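Local coordinates for protein thiol-disulfide oxidoreductase (PDB 3FW2) that probably acts as a thiol-disulfide oxidoreductase, the chain here being the C-terminal, TlpA-like thioredoxin domain of a longer protein, at residues 31-37 / 67-73; 15-19 / 96-100; 5-11 / 126-132; 40-44 / 83-88. All blocks are in the same frame, centred on the assembly; numbering follows the deposited sequence.

Interaction 1: residues 31-37 / 67-73; sequences FKQKSLL and NKYIGML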
# COMPACT_ATOMS: atom_id res chain seq x y z
N PHE A 31 -18.19 -12.54 -15.70
CA PHE A 31 -17.45 -11.58 -16.49
C PHE A 31 -17.18 -11.98 -17.89
O PHE A 31 -16.79 -11.17 -18.70
CB PHE A 31 -16.11 -11.33 -15.81
CG PHE A 31 -16.23 -10.88 -14.38
CD1 PHE A 31 -17.20 -9.99 -14.00
CD2 PHE A 31 -15.38 -11.40 -13.42
CE1 PHE A 31 -17.28 -9.56 -12.65
CE2 PHE A 31 -15.46 -11.00 -12.10
CZ PHE A 31 -16.44 -10.09 -11.71
N LYS A 32 -17.38 -13.25 -18.22
CA LYS A 32 -17.04 -13.67 -19.57
C LYS A 32 -17.85 -12.92 -20.63
O LYS A 32 -19.03 -12.68 -20.50
CB LYS A 32 -17.20 -15.19 -19.76
CG LYS A 32 -18.55 -15.70 -19.62
CD LYS A 32 -18.51 -17.27 -19.65
CE LYS A 32 -19.92 -17.84 -19.39
NZ LYS A 32 -19.95 -19.35 -19.26
N GLN A 33 -17.15 -12.52 -21.67
CA GLN A 33 -17.72 -11.73 -22.77
C GLN A 33 -18.13 -10.32 -22.39
O GLN A 33 -18.78 -9.64 -23.17
CB GLN A 33 -18.87 -12.46 -23.50
CG GLN A 33 -18.43 -13.50 -24.51
CD GLN A 33 -17.34 -14.44 -24.01
OE1 GLN A 33 -17.57 -15.30 -23.14
NE2 GLN A 33 -16.13 -14.29 -24.57
N LYS A 34 -17.71 -9.87 -21.21
CA LYS A 34 -17.91 -8.49 -20.80
C LYS A 34 -16.56 -7.78 -20.63
O LYS A 34 -15.56 -8.39 -20.32
CB LYS A 34 -18.63 -8.46 -19.45
CG LYS A 34 -19.96 -9.22 -19.45
CD LYS A 34 -20.80 -8.77 -18.24
CE LYS A 34 -22.04 -9.60 -18.07
NZ LYS A 34 -22.70 -9.18 -16.80
N SER A 35 -16.59 -6.48 -20.80
CA SER A 35 -15.50 -5.61 -20.35
C SER A 35 -15.52 -5.62 -18.83
O SER A 35 -16.54 -5.96 -18.22
CB SER A 35 -15.69 -4.21 -20.87
OG SER A 35 -15.63 -4.19 -22.30
N LEU A 36 -14.39 -5.32 -18.21
CA LEU A 36 -14.26 -5.52 -16.77
C LEU A 36 -13.53 -4.34 -16.13
O LEU A 36 -12.42 -4.02 -16.51
CB LEU A 36 -13.54 -6.82 -16.47
CG LEU A 36 -13.36 -7.23 -15.02
CD1 LEU A 36 -14.66 -7.43 -14.26
CD2 LEU A 36 -12.45 -8.51 -14.98
N LEU A 37 -14.19 -3.71 -15.15
CA LEU A 37 -13.61 -2.67 -14.33
C LEU A 37 -13.16 -3.30 -13.03
O LEU A 37 -13.97 -3.81 -12.26
CB LEU A 37 -14.65 -1.60 -14.02
CG LEU A 37 -14.15 -0.45 -13.15
CD1 LEU A 37 -13.03 0.39 -13.78
CD2 LEU A 37 -15.31 0.46 -12.78
N ASN A 67 -26.09 -5.66 -16.49
CA ASN A 67 -25.74 -5.16 -17.83
C ASN A 67 -24.94 -6.20 -18.58
O ASN A 67 -24.09 -6.86 -17.99
CB ASN A 67 -24.90 -3.87 -17.72
CG ASN A 67 -24.75 -3.17 -19.03
OD1 ASN A 67 -23.83 -3.44 -19.78
ND2 ASN A 67 -25.69 -2.27 -19.34
N LYS A 68 -25.20 -6.35 -19.87
CA LYS A 68 -24.55 -7.39 -20.67
C LYS A 68 -23.11 -7.10 -21.00
O LYS A 68 -22.39 -8.00 -21.43
CB LYS A 68 -25.25 -7.57 -22.03
CG LYS A 68 -26.43 -8.43 -22.07
CD LYS A 68 -26.91 -8.57 -23.50
CE LYS A 68 -27.86 -7.49 -23.86
NZ LYS A 68 -29.27 -7.99 -23.66
N TYR A 69 -22.68 -5.85 -20.84
CA TYR A 69 -21.44 -5.41 -21.49
C TYR A 69 -20.32 -5.06 -20.53
O TYR A 69 -19.21 -4.92 -20.97
CB TYR A 69 -21.74 -4.26 -22.43
CG TYR A 69 -22.81 -4.63 -23.44
CD1 TYR A 69 -22.60 -5.65 -24.33
CD2 TYR A 69 -24.07 -4.01 -23.39
CE1 TYR A 69 -23.64 -6.04 -25.23
CE2 TYR A 69 -25.09 -4.37 -24.28
CZ TYR A 69 -24.86 -5.38 -25.18
OH TYR A 69 -25.90 -5.76 -26.04
N ILE A 70 -20.64 -4.89 -19.26
CA ILE A 70 -19.69 -4.41 -18.26
C ILE A 70 -19.90 -5.18 -16.96
O ILE A 70 -21.04 -5.37 -16.50
CB ILE A 70 -19.76 -2.86 -18.05
CG1 ILE A 70 -18.69 -2.39 -17.04
CG2 ILE A 70 -21.06 -2.42 -17.49
CD1 ILE A 70 -17.25 -2.51 -17.57
N GLY A 71 -18.76 -5.62 -16.39
CA GLY A 71 -18.70 -6.23 -15.08
C GLY A 71 -17.72 -5.49 -14.17
O GLY A 71 -16.89 -4.72 -14.65
N MSE A 72 -17.83 -5.75 -12.86
CA MSE A 72 -16.97 -5.10 -11.86
C MSE A 72 -16.37 -6.12 -10.89
O MSE A 72 -17.06 -7.07 -10.41
CB MSE A 72 -17.77 -4.07 -11.07
CG MSE A 72 -18.19 -2.93 -11.89
SE MSE A 72 -19.41 -1.74 -10.83
CE MSE A 72 -18.23 -1.23 -9.34
N LEU A 73 -15.10 -5.93 -10.55
CA LEU A 73 -14.43 -6.82 -9.61
C LEU A 73 -13.58 -5.96 -8.67
O LEU A 73 -12.74 -5.22 -9.14
CB LEU A 73 -13.45 -7.77 -10.33
CG LEU A 73 -12.66 -8.74 -9.46
CD1 LEU A 73 -13.59 -9.65 -8.64
CD2 LEU A 73 -11.68 -9.55 -10.35
O HOH W 1 -17.96 -4.85 -23.55

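Interaction 2: residues 15-19 / 96-100; sequences SLPNA and EQVCD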
# COMPACT_ATOMS: atom_id res chain seq x y z
N SER A 15 -6.04 -15.19 -10.62
CA SER A 15 -7.02 -16.12 -10.14
C SER A 15 -7.02 -16.00 -8.64
O SER A 15 -6.07 -16.40 -7.99
CB SER A 15 -6.67 -17.55 -10.55
OG SER A 15 -7.54 -18.52 -9.98
N LEU A 16 -8.11 -15.46 -8.11
CA LEU A 16 -8.18 -14.99 -6.75
C LEU A 16 -9.47 -15.40 -6.08
O LEU A 16 -10.55 -15.32 -6.72
CB LEU A 16 -8.08 -13.44 -6.78
CG LEU A 16 -6.73 -12.88 -7.24
CD1 LEU A 16 -6.79 -11.36 -7.58
CD2 LEU A 16 -5.61 -13.17 -6.24
N PRO A 17 -9.41 -15.78 -4.80
CA PRO A 17 -10.62 -16.29 -4.13
C PRO A 17 -11.58 -15.22 -3.62
O PRO A 17 -11.11 -14.20 -3.08
CB PRO A 17 -10.04 -17.07 -2.94
CG PRO A 17 -8.75 -16.39 -2.62
CD PRO A 17 -8.21 -15.90 -3.93
N ASN A 18 -12.86 -15.43 -3.84
CA ASN A 18 -13.92 -14.61 -3.29
C ASN A 18 -14.21 -14.96 -1.82
O ASN A 18 -13.45 -15.75 -1.23
CB ASN A 18 -15.15 -14.61 -4.18
CG ASN A 18 -15.88 -15.94 -4.20
OD1 ASN A 18 -15.60 -16.82 -3.38
ND2 ASN A 18 -16.86 -16.06 -5.11
N ALA A 19 -15.25 -14.40 -1.22
CA ALA A 19 -15.45 -14.61 0.20
C ALA A 19 -15.77 -16.06 0.53
O ALA A 19 -15.44 -16.55 1.60
CB ALA A 19 -16.55 -13.65 0.75
N GLU A 96 -18.59 -8.16 -7.04
CA GLU A 96 -17.74 -9.30 -6.61
C GLU A 96 -16.45 -8.79 -5.98
O GLU A 96 -15.86 -7.82 -6.44
CB GLU A 96 -17.42 -10.21 -7.79
CG GLU A 96 -16.61 -11.48 -7.44
CD GLU A 96 -17.27 -12.40 -6.44
OE1 GLU A 96 -17.40 -12.04 -5.24
OE2 GLU A 96 -17.64 -13.51 -6.86
N GLN A 97 -16.02 -9.48 -4.94
CA GLN A 97 -14.87 -9.10 -4.14
C GLN A 97 -13.94 -10.31 -3.96
O GLN A 97 -14.37 -11.42 -3.60
CB GLN A 97 -15.28 -8.62 -2.78
CG GLN A 97 -16.22 -7.46 -2.79
CD GLN A 97 -15.58 -6.17 -3.36
OE1 GLN A 97 -14.40 -5.92 -3.13
NE2 GLN A 97 -16.38 -5.39 -4.10
N VAL A 98 -12.67 -10.09 -4.22
CA VAL A 98 -11.65 -11.14 -4.01
C VAL A 98 -10.45 -10.62 -3.23
O VAL A 98 -10.20 -9.39 -3.18
CB VAL A 98 -11.17 -11.73 -5.37
CG1 VAL A 98 -12.35 -12.40 -6.18
CG2 VAL A 98 -10.43 -10.68 -6.19
N CYS A 99 -9.72 -11.57 -2.58
CA CYS A 99 -8.57 -11.26 -1.78
C CYS A 99 -7.84 -12.56 -1.44
O CYS A 99 -8.47 -13.49 -1.00
CB CYS A 99 -9.01 -10.56 -0.48
SG CYS A 99 -7.61 -10.01 0.52
N ASP A 100 -6.53 -12.61 -1.64
CA ASP A 100 -5.75 -13.81 -1.31
C ASP A 100 -4.92 -13.60 -0.06
O ASP A 100 -4.15 -14.46 0.36
CB ASP A 100 -4.92 -14.29 -2.49
CG ASP A 100 -3.75 -13.43 -2.81
OD1 ASP A 100 -3.50 -12.40 -2.14
OD2 ASP A 100 -3.03 -13.79 -3.80
O HOH W 2 -10.81 -15.00 0.04
O HOH W 3 -16.69 -12.21 -2.25

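Interaction 3: residues 5-11 / 126-132; sequences SEIGKYA and DGKILAK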
# COMPACT_ATOMS: atom_id res chain seq x y z
N SER A 5 1.50 -4.36 -17.74
CA SER A 5 0.16 -3.79 -17.52
C SER A 5 0.02 -2.39 -18.12
O SER A 5 -0.78 -1.60 -17.64
CB SER A 5 -0.19 -3.77 -16.05
OG SER A 5 0.83 -3.10 -15.35
N GLU A 6 0.74 -2.10 -19.19
CA GLU A 6 0.52 -0.85 -19.92
C GLU A 6 -0.70 -0.94 -20.85
O GLU A 6 -1.09 -2.02 -21.32
CB GLU A 6 1.78 -0.41 -20.68
CG GLU A 6 2.15 -1.26 -21.88
CD GLU A 6 3.31 -0.68 -22.67
OE1 GLU A 6 4.43 -0.59 -22.10
OE2 GLU A 6 3.08 -0.33 -23.85
N ILE A 7 -1.30 0.23 -21.12
CA ILE A 7 -2.48 0.31 -21.99
C ILE A 7 -2.22 -0.41 -23.32
O ILE A 7 -1.15 -0.29 -23.89
CB ILE A 7 -2.94 1.80 -22.18
CG1 ILE A 7 -3.59 2.31 -20.87
CG2 ILE A 7 -3.92 1.88 -23.35
CD1 ILE A 7 -3.57 3.86 -20.73
N GLY A 8 -3.18 -1.20 -23.79
CA GLY A 8 -3.06 -1.92 -25.05
C GLY A 8 -2.47 -3.33 -24.93
O GLY A 8 -2.57 -4.12 -25.88
N LYS A 9 -1.87 -3.66 -23.79
CA LYS A 9 -1.34 -5.00 -23.53
C LYS A 9 -2.48 -5.86 -23.08
O LYS A 9 -3.51 -5.35 -22.65
CB LYS A 9 -0.29 -4.95 -22.43
CG LYS A 9 0.98 -4.20 -22.78
CD LYS A 9 1.89 -5.03 -23.64
CE LYS A 9 3.10 -4.22 -24.11
NZ LYS A 9 3.93 -3.70 -22.98
N TYR A 10 -2.31 -7.18 -23.17
CA TYR A 10 -3.28 -8.09 -22.57
C TYR A 10 -3.05 -8.14 -21.07
O TYR A 10 -1.90 -8.21 -20.63
CB TYR A 10 -3.11 -9.48 -23.17
CG TYR A 10 -3.67 -9.63 -24.55
CD1 TYR A 10 -5.05 -9.51 -24.78
CD2 TYR A 10 -2.84 -9.93 -25.63
CE1 TYR A 10 -5.59 -9.68 -26.04
CE2 TYR A 10 -3.38 -10.10 -26.91
CZ TYR A 10 -4.76 -9.98 -27.11
OH TYR A 10 -5.32 -10.14 -28.37
N ALA A 11 -4.15 -8.12 -20.30
CA ALA A 11 -4.11 -8.16 -18.83
C ALA A 11 -3.28 -9.37 -18.32
O ALA A 11 -3.53 -10.47 -18.74
CB ALA A 11 -5.56 -8.28 -18.29
N ASP A 126 -11.89 -8.95 -24.49
CA ASP A 126 -10.77 -9.81 -24.87
C ASP A 126 -9.53 -9.70 -23.96
O ASP A 126 -8.48 -10.30 -24.24
CB ASP A 126 -10.40 -9.62 -26.36
CG ASP A 126 -9.80 -8.28 -26.65
OD1 ASP A 126 -9.72 -7.42 -25.73
OD2 ASP A 126 -9.36 -8.08 -27.81
N GLY A 127 -9.65 -8.94 -22.86
CA GLY A 127 -8.58 -8.82 -21.91
C GLY A 127 -7.61 -7.69 -22.15
O GLY A 127 -6.63 -7.54 -21.41
N LYS A 128 -7.84 -6.87 -23.17
CA LYS A 128 -6.91 -5.79 -23.49
C LYS A 128 -7.08 -4.66 -22.45
O LYS A 128 -8.21 -4.37 -22.10
CB LYS A 128 -7.25 -5.17 -24.84
CG LYS A 128 -6.10 -4.72 -25.60
CD LYS A 128 -5.47 -5.93 -26.34
CE LYS A 128 -6.34 -6.45 -27.47
NZ LYS A 128 -5.65 -7.55 -28.21
N ILE A 129 -5.98 -4.03 -22.04
CA ILE A 129 -6.00 -2.94 -21.11
C ILE A 129 -6.39 -1.66 -21.83
O ILE A 129 -5.60 -1.13 -22.68
CB ILE A 129 -4.67 -2.77 -20.38
CG1 ILE A 129 -4.40 -4.02 -19.53
CG2 ILE A 129 -4.68 -1.49 -19.46
CD1 ILE A 129 -3.00 -4.12 -18.99
N LEU A 130 -7.59 -1.18 -21.50
CA LEU A 130 -8.15 0.04 -22.10
C LEU A 130 -7.75 1.34 -21.40
O LEU A 130 -7.49 2.36 -22.05
CB LEU A 130 -9.68 -0.03 -22.20
CG LEU A 130 -10.28 -1.20 -22.97
CD1 LEU A 130 -11.84 -1.22 -22.85
CD2 LEU A 130 -9.81 -1.12 -24.46
N ALA A 131 -7.72 1.33 -20.08
CA ALA A 131 -7.44 2.52 -19.29
C ALA A 131 -7.11 2.12 -17.88
O ALA A 131 -7.45 1.04 -17.43
CB ALA A 131 -8.67 3.44 -19.26
N LYS A 132 -6.42 3.01 -17.20
CA LYS A 132 -6.09 2.84 -15.80
C LYS A 132 -6.43 4.10 -15.02
O LYS A 132 -6.25 5.24 -15.53
CB LYS A 132 -4.60 2.56 -15.63
CG LYS A 132 -4.13 1.27 -16.26
CD LYS A 132 -2.62 1.21 -16.50
CE LYS A 132 -1.86 1.13 -15.21
NZ LYS A 132 -0.60 0.23 -15.34

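Interaction 4: residues 40-44 / 83-88; sequences FWASW and QWKDAI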
# COMPACT_ATOMS: atom_id res chain seq x y z
N PHE A 40 -8.86 -1.72 -7.03
CA PHE A 40 -7.95 -2.20 -6.01
C PHE A 40 -8.04 -1.30 -4.76
O PHE A 40 -8.12 -0.07 -4.86
CB PHE A 40 -6.50 -2.12 -6.49
CG PHE A 40 -6.17 -3.05 -7.64
CD1 PHE A 40 -5.68 -4.31 -7.41
CD2 PHE A 40 -6.40 -2.66 -8.93
CE1 PHE A 40 -5.36 -5.16 -8.47
CE2 PHE A 40 -6.09 -3.55 -9.99
CZ PHE A 40 -5.58 -4.78 -9.72
N TRP A 41 -8.04 -1.93 -3.58
CA TRP A 41 -8.29 -1.22 -2.34
C TRP A 41 -7.78 -2.09 -1.19
O TRP A 41 -7.32 -3.22 -1.39
CB TRP A 41 -9.80 -0.99 -2.16
CG TRP A 41 -10.60 -2.24 -1.96
CD1 TRP A 41 -10.88 -3.21 -2.90
CD2 TRP A 41 -11.17 -2.72 -0.73
NE1 TRP A 41 -11.60 -4.22 -2.34
CE2 TRP A 41 -11.79 -3.97 -1.02
CE3 TRP A 41 -11.25 -2.20 0.55
CZ2 TRP A 41 -12.48 -4.69 -0.04
CZ3 TRP A 41 -11.92 -2.91 1.52
CH2 TRP A 41 -12.51 -4.16 1.22
N ALA A 42 -7.89 -1.57 0.03
CA ALA A 42 -7.71 -2.38 1.22
C ALA A 42 -8.40 -1.77 2.40
O ALA A 42 -8.49 -0.53 2.55
CB ALA A 42 -6.22 -2.55 1.57
N SER A 43 -8.89 -2.61 3.32
CA SER A 43 -9.55 -2.09 4.51
C SER A 43 -8.61 -1.31 5.42
O SER A 43 -9.02 -0.46 6.21
CB SER A 43 -10.28 -3.24 5.26
OG SER A 43 -9.37 -3.92 6.12
N TRP A 44 -7.33 -1.64 5.38
CA TRP A 44 -6.32 -0.92 6.13
C TRP A 44 -5.95 0.45 5.51
O TRP A 44 -5.06 1.19 6.05
CB TRP A 44 -5.06 -1.80 6.31
CG TRP A 44 -4.39 -2.36 5.07
CD1 TRP A 44 -4.45 -3.64 4.62
CD2 TRP A 44 -3.52 -1.66 4.17
NE1 TRP A 44 -3.68 -3.79 3.50
CE2 TRP A 44 -3.10 -2.59 3.20
CE3 TRP A 44 -3.05 -0.34 4.09
CZ2 TRP A 44 -2.23 -2.24 2.14
CZ3 TRP A 44 -2.18 -0.00 3.01
CH2 TRP A 44 -1.80 -0.94 2.06
N GLN A 83 -11.17 -8.47 8.71
CA GLN A 83 -11.19 -7.04 8.43
C GLN A 83 -11.70 -6.76 7.02
O GLN A 83 -12.46 -5.78 6.80
CB GLN A 83 -9.84 -6.40 8.68
CG GLN A 83 -9.54 -6.38 10.14
CD GLN A 83 -8.10 -6.12 10.42
OE1 GLN A 83 -7.44 -5.38 9.69
NE2 GLN A 83 -7.59 -6.74 11.49
N TRP A 84 -11.30 -7.61 6.07
CA TRP A 84 -11.73 -7.52 4.68
C TRP A 84 -13.24 -7.71 4.58
O TRP A 84 -13.97 -6.88 4.01
CB TRP A 84 -10.99 -8.56 3.83
CG TRP A 84 -11.42 -8.68 2.43
CD1 TRP A 84 -11.46 -7.71 1.49
CD2 TRP A 84 -11.88 -9.87 1.82
NE1 TRP A 84 -11.90 -8.24 0.29
CE2 TRP A 84 -12.17 -9.57 0.48
CE3 TRP A 84 -12.07 -11.17 2.29
CZ2 TRP A 84 -12.62 -10.51 -0.42
CZ3 TRP A 84 -12.52 -12.13 1.38
CH2 TRP A 84 -12.77 -11.80 0.04
N LYS A 85 -13.76 -8.79 5.15
CA LYS A 85 -15.19 -9.03 5.12
C LYS A 85 -15.98 -7.95 5.85
O LYS A 85 -17.10 -7.59 5.42
CB LYS A 85 -15.53 -10.40 5.75
CG LYS A 85 -15.05 -11.57 4.90
CD LYS A 85 -15.41 -12.93 5.56
CE LYS A 85 -15.10 -14.08 4.60
NZ LYS A 85 -15.67 -15.39 5.08
N ASP A 86 -15.46 -7.47 6.96
CA ASP A 86 -16.18 -6.44 7.72
C ASP A 86 -16.35 -5.18 6.85
O ASP A 86 -17.41 -4.54 6.90
CB ASP A 86 -15.43 -6.06 8.98
CG ASP A 86 -15.51 -7.15 10.06
OD1 ASP A 86 -16.32 -8.12 9.99
OD2 ASP A 86 -14.75 -7.00 11.04
N ALA A 87 -15.27 -4.80 6.14
CA ALA A 87 -15.31 -3.62 5.25
C ALA A 87 -16.30 -3.81 4.11
O ALA A 87 -17.06 -2.87 3.74
CB ALA A 87 -13.87 -3.30 4.73
N ILE A 88 -16.32 -4.99 3.53
CA ILE A 88 -17.28 -5.26 2.42
C ILE A 88 -18.70 -4.95 2.90
O ILE A 88 -19.50 -4.32 2.19
CB ILE A 88 -17.14 -6.71 1.94
CG1 ILE A 88 -15.80 -6.91 1.22
CG2 ILE A 88 -18.26 -7.09 1.01
CD1 ILE A 88 -15.52 -8.36 0.96
O HOH W 4 -12.12 -7.14 -2.43
O HOH W 5 -8.24 -3.10 8.43

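Interaction 1: residues 31-37 / 67-73
With CG anti to its carbonyl carbon (chi1 -56°), Phe31 lays its ring against the backbone of Gly71 and Met72 and the CB of Leu73, and Lys34, with the same first torsion and an extended chain beyond CG, runs its amine out to Asn67. The two segments open the parallel pair of a beta-alpha-beta unit in the thioredoxin fold, strand 35-41 and strand 70-76, which are linked by helix 48-64. Ser35 pairs with Ile70, Leu36 with Gly71 and Leu37 with Met72, a selenomethionine. Both polar backbone atoms of Gly71 are bonded to strand 35-37: its N donates to Ser35 O at 2.9 Å, and its O accepts Leu37 N in a nearly straight bond (173° at the hydrogen). Leu73 N then reaches Leu37 O. Having no side chain, Gly71 leaves room for Phe31, whose CD1 comes to 4.2 Å from Gly71 CA, while its CZ sits 3.3 Å from Met72 O. CD1 of Leu36 covers one face of the ring, and the ring and Leu73 cross at about a right angle. On the other face of the sheet Ser35, Leu37, Ile70 and Met72 turn to helices 48-64 and 136-149. Where the strands begin, a water hydrogen-bonds Ser35 OG at 2.7 Å and donates to Tyr69 O, which also accepts Ser35 N. Past it, Lys34 NZ gives Asn67 O a 3.0 Å hydrogen bond nearly along the C=O axis.

Interaction 2: residues 15-19 / 96-100
Leu16 meets Val98 first: its CB lies 3.7 Å from Val98 CG2, the two side chains crossing at about a right angle, and its CD2 reaches on toward the carboxylate of Asp100. At Pro17 the contact becomes polar, because its carbonyl O accepts Cys99 N at 3.0 Å, while ring atom CD leans on Asp100 CB at 3.9 Å. Strand 16-17, half of a small antiparallel pair with strand 23-24, is thus laid across strand 96-98, an outermost strand of the thioredoxin-fold sheet, the two segments running 112° apart. Asn18 follows, with CG between its backbone N and carbonyl carbon (chi1 70°), which leads the amide to Glu96. ND2 gives Glu96 OE2 a 3.2 Å bond, straight at the hydrogen but met from above the carboxylate plane, and it also bonds Glu22. Glu96, its chain bent at chi2, turns OE1 back to accept Gln97 N at 2.9 Å on the anti lone pair. With Glu96 replaced by an alanine, Asn18 ND2 would probably lose one of its two acceptors and Gln97 N this partner. At Ala19 a water takes over, accepting from Ala19 N at 2.8 Å and donating to Gln97 O.

Interaction 3: residues 5-11 / 126-132
Ile129 points its side chain into the curve of segment 5-11 and fills it atom by atom. CB lies 3.6 Å from Lys9 O; from there CG1, anti to the carbonyl carbon (chi1 -63°), continues past the same oxygen, while the CG2 branch turns to Ile7 CA at 3.8 Å. The tip, CD1, ends 3.5 Å from Ser5 CA. Behind it, Ile121 and Leu123 of strand 119-123 pack on the same side chain. The backbone of Ile129 is held too: its N donates to Lys9 O and its O accepts Gly8 N at 2.7 Å, in the carbonyl plane. Gly8 sits in a type II turn from Glu6 to Lys9, and beyond the turn Ala11 N bonds Gly127 O at 2.8 Å. At one end of the contact the chain of Lys128, bent at chi2 and chi3, carries CD over a face of the Tyr10 ring, 4.1 Å from its centroid, a CH-pi contact. Replacing Lys128 by an alanine would probably strip that face of its CH-pi cover and leave the ring less firmly held, with its edge against Asp126 O. At the other end Lys132 NZ reaches Ser5 O at 2.9 Å, from well above the carbonyl plane. The N-terminal loop thus lies against strand 129-132, an outermost strand of the mixed sheet of the thioredoxin fold, whose Leu130 and Ala131 both face Leu122 in a classic beta bulge.

Interaction 4: residues 40-44 / 83-88
The six-membered ring of Trp41 packs against the helix residues Trp84, Ala87 and Ile88, and this is where the contact is tight. Its CZ2 comes to 3.5 Å from Trp84 CD1, meeting the Trp84 indole at its edge, near the ring plane. The two ring planes stand 33° apart, an oblique pairing of aromatic groups. Next to them the methyl of Ala87 meets the Trp41 ring at its edge, 3.8 Å from CZ3, and also packs 3.6 Å from Ser43 CB, so one CB serves both residues. With CG between its backbone N and carbonyl carbon (chi1 66°), Trp41 swings its ring over to the helix. Ile88 CD1 covers one face of the Trp84 ring. The Ser43-Gln83 side is looser, and Gln83 is exposed. There Ser43 OG touches Gln83 CB, but their polar ends meet through a water, which donates to Ser43 OG and to Gln83 OE1, at 2.7 Å each; Ser43 OG also bonds the Asp78 carboxylate. A second water lies between the indoles, accepting from Trp41 NE1 at 3.0 Å and from Trp84 NE1 at 2.9 Å.

Strand 35-41 of the thioredoxin fold ends here, and Trp44 leads into the place where TlpA-like proteins usually carry a CXXC motif; no cysteine follows it closely in this chain. With no direct hydrogen bond between the segments, helix 81-90 is joined to this strand end by apolar packing and two bridging waters, one of which satisfies both indole N-H groups.

All four contacts reach the one mixed sheet of the thioredoxin fold. Along the chain, interaction 3 closes the widest loop, with interaction 2 nested inside it; interactions 1 and 4 lie within that of interaction 2 and cross each other, both using strand 35-41. Interactions 2 and 4, with centres about 12 Å apart, touch where Trp84 packs on Val98 and Cys99. Interactions 1 and 2, with centres about 16 Å apart, meet where Leu73 packs on Glu96 and Val98, and Phe31 on Glu96. Interactions 3 and 4 are farthest apart, about 26 Å between centres, on opposite sides of the chain's centre. The N-terminal region thus spans the sheet, reaching both outermost strands, 129-132 and 96-98.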